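Local coordinates for protein antibiotic biosynthesis monooxygenase (Rhodospirillum rubrum, PDB 4HL9) that probably acts as a monooxygenase of the antibiotic biosynthesis monooxygenase family and assembles from two copies of one small alpha-beta chain, at residues V26-F31 with G108-M113. Sequence-based numbering, arbitrary orientation.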
loop_
_atom_site.group_PDB
_atom_site.type_symbol
_atom_site.label_atom_id
_atom_site.label_comp_id
_atom_site.label_asym_id
_atom_site.label_seq_id
_atom_site.Cartn_x
_atom_site.Cartn_y
_atom_site.Cartn_z
ATOM N N VAL A 26 -5.209 -2.729 4.836
ATOM C CA VAL A 26 -5.864 -2.549 3.543
ATOM C C VAL A 26 -5.104 -1.502 2.734
ATOM O O VAL A 26 -4.702 -0.511 3.281
ATOM C CB VAL A 26 -7.321 -2.056 3.711
ATOM C CG1 VAL A 26 -7.989 -1.796 2.362
ATOM C CG2 VAL A 26 -8.137 -3.051 4.549
ATOM N N ILE A 27 -4.883 -1.781 1.456
ATOM C CA ILE A 27 -4.529 -0.733 0.495
ATOM C C ILE A 27 -5.647 -0.648 -0.547
ATOM O O ILE A 27 -6.075 -1.666 -1.083
ATOM C CB ILE A 27 -3.183 -1.023 -0.178
ATOM C CG1 ILE A 27 -2.072 -0.979 0.870
ATOM C CG2 ILE A 27 -2.898 0.021 -1.331
ATOM C CD1 ILE A 27 -0.759 -1.596 0.362
ATOM N N ALA A 28 -6.093 0.575 -0.805
ATOM C CA ALA A 28 -7.112 0.907 -1.794
ATOM C C ALA A 28 -6.530 1.988 -2.680
ATOM O O ALA A 28 -5.863 2.919 -2.177
ATOM C CB ALA A 28 -8.338 1.433 -1.107
ATOM N N GLN A 29 -6.769 1.851 -3.982
ATOM C CA GLN A 29 -6.259 2.754 -4.996
ATOM C C GLN A 29 -7.394 3.247 -5.868
ATOM O O GLN A 29 -8.213 2.440 -6.370
ATOM C CB GLN A 29 -5.250 2.039 -5.885
ATOM C CG GLN A 29 -4.083 1.415 -5.126
ATOM C CD GLN A 29 -3.068 0.825 -6.059
ATOM O OE1 GLN A 29 -2.579 1.509 -6.960
ATOM N NE2 GLN A 29 -2.731 -0.456 -5.852
ATOM N N ASP A 30 -7.434 4.556 -6.041
ATOM C CA ASP A 30 -8.381 5.209 -6.943
ATOM C C ASP A 30 -7.586 5.847 -8.088
ATOM O O ASP A 30 -6.462 6.330 -7.863
ATOM C CB ASP A 30 -9.113 6.322 -6.230
ATOM C CG ASP A 30 -10.054 5.836 -5.121
ATOM O OD1 ASP A 30 -10.377 4.629 -5.021
ATOM O OD2 ASP A 30 -10.499 6.713 -4.369
ATOM N N PHE A 31 -8.176 5.848 -9.282
ATOM C CA PHE A 31 -7.574 6.504 -10.459
ATOM C C PHE A 31 -8.566 7.527 -10.945
ATOM O O PHE A 31 -9.581 7.173 -11.534
ATOM C CB PHE A 31 -7.255 5.475 -11.541
ATOM C CG PHE A 31 -6.353 4.348 -11.062
ATOM C CD1 PHE A 31 -4.980 4.399 -11.284
ATOM C CD2 PHE A 31 -6.881 3.252 -10.391
ATOM C CE1 PHE A 31 -4.139 3.365 -10.852
ATOM C CE2 PHE A 31 -6.048 2.207 -9.943
ATOM C CZ PHE A 31 -4.683 2.266 -10.173
ATOM N N GLY A 108 -11.353 1.220 -9.298
ATOM C CA GLY A 108 -10.332 1.210 -8.258
ATOM C C GLY A 108 -10.005 -0.220 -7.856
ATOM O O GLY A 108 -10.621 -1.179 -8.342
ATOM N N THR A 109 -9.012 -0.377 -6.991
ATOM C CA THR A 109 -8.689 -1.687 -6.456
ATOM C C THR A 109 -8.594 -1.638 -4.929
ATOM O O THR A 109 -8.256 -0.605 -4.343
ATOM C CB THR A 109 -7.363 -2.239 -7.019
ATOM O OG1 THR A 109 -6.300 -1.380 -6.600
ATOM C CG2 THR A 109 -7.386 -2.334 -8.580
ATOM N N VAL A 110 -8.871 -2.773 -4.289
ATOM C CA VAL A 110 -8.752 -2.867 -2.834
ATOM C C VAL A 110 -8.036 -4.179 -2.534
ATOM O O VAL A 110 -8.400 -5.221 -3.109
ATOM C CB VAL A 110 -10.130 -2.808 -2.103
ATOM C CG1 VAL A 110 -9.951 -2.970 -0.623
ATOM C CG2 VAL A 110 -10.838 -1.488 -2.340
ATOM N N VAL A 111 -7.001 -4.137 -1.680
ATOM C CA VAL A 111 -6.323 -5.378 -1.238
ATOM C C VAL A 111 -6.450 -5.500 0.280
ATOM O O VAL A 111 -6.098 -4.580 1.017
ATOM C CB VAL A 111 -4.808 -5.472 -1.665
ATOM C CG1 VAL A 111 -4.257 -6.892 -1.485
ATOM C CG2 VAL A 111 -4.591 -5.018 -3.108
ATOM N N LEU A 112 -6.992 -6.622 0.742
ATOM C CA LEU A 112 -7.052 -6.956 2.166
ATOM C C LEU A 112 -5.871 -7.876 2.554
ATOM O O LEU A 112 -5.579 -8.837 1.865
ATOM C CB LEU A 112 -8.420 -7.596 2.526
ATOM C CG LEU A 112 -9.584 -6.657 2.929
ATOM C CD1 LEU A 112 -9.898 -5.666 1.817
ATOM C CD2 LEU A 112 -10.876 -7.437 3.314
HETATM N N MSE A 113 -5.192 -7.594 3.664
HETATM C CA MSE A 113 -3.932 -8.283 3.939
HETATM C C MSE A 113 -3.699 -8.614 5.391
HETATM O O MSE A 113 -4.243 -7.954 6.285
HETATM C CB MSE A 113 -2.732 -7.437 3.436
HETATM C CG MSE A 113 -2.930 -6.942 2.042
HETATM SE SE MSE A 113 -1.551 -5.680 1.386
HETATM C CE MSE A 113 -1.361 -4.482 2.875
HETATM O O HOH W 1 -4.872 -1.697 -4.058
#
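Gln-29 and Thr-109 face each other as a hydrogen-bonded antiparallel pair, joined through both backbones: Gln-29 N reaches Thr-109 O at 2.9 Å, and Thr-109 N returns to Gln-29 O. The glutamine side chain runs alongside the threonine. Gln-29 CB lies 3.6 Å from Thr-109 OG1, CG and CD pass the same hydroxyl slightly farther off, and at the tip the amide divides its work. Gln-29 NE2 donates to a water 3.1 Å away that also hydrogen-bonds Thr-109 OG1 and donates to Ile-27 O, while Gln-29 OE1 takes a hydrogen bond from His-71 on strand 71-78. Thr-109 can share this water because chi1 of 64° sets OG1 between its own N and carbonyl carbon. A long amide with a donor and an acceptor suits this partly exposed place.

Ile-27 O also accepts a 2.7 Å hydrogen bond from Val-111 N. These strands are the inner 24-32 and 104-115, outermost within this chain, of the four-stranded antiparallel sheet of a ferredoxin-like fold, as in other members of this family, with helices over one face; Met-113 pairs with a strand of the second subunit and carries the sheet across the interface.

On the face carrying Val-26, Ala-28 and Val-110, valine methyls and the alanine CB pack against each other: Val-26 CG1 meets Val-110 CG1 at 3.8 Å, and Ala-28 CB touches Val-110 CG2. Leu-112 beside them packs onto helix 81-86. Toward the face of Ile-27 and Gln-29, the selenomethionine Met-113, bent at its last torsion (-45°), brings CE to 3.9 Å from Ile-27 CD1, and both side chains pack on Val-73 of the second subunit.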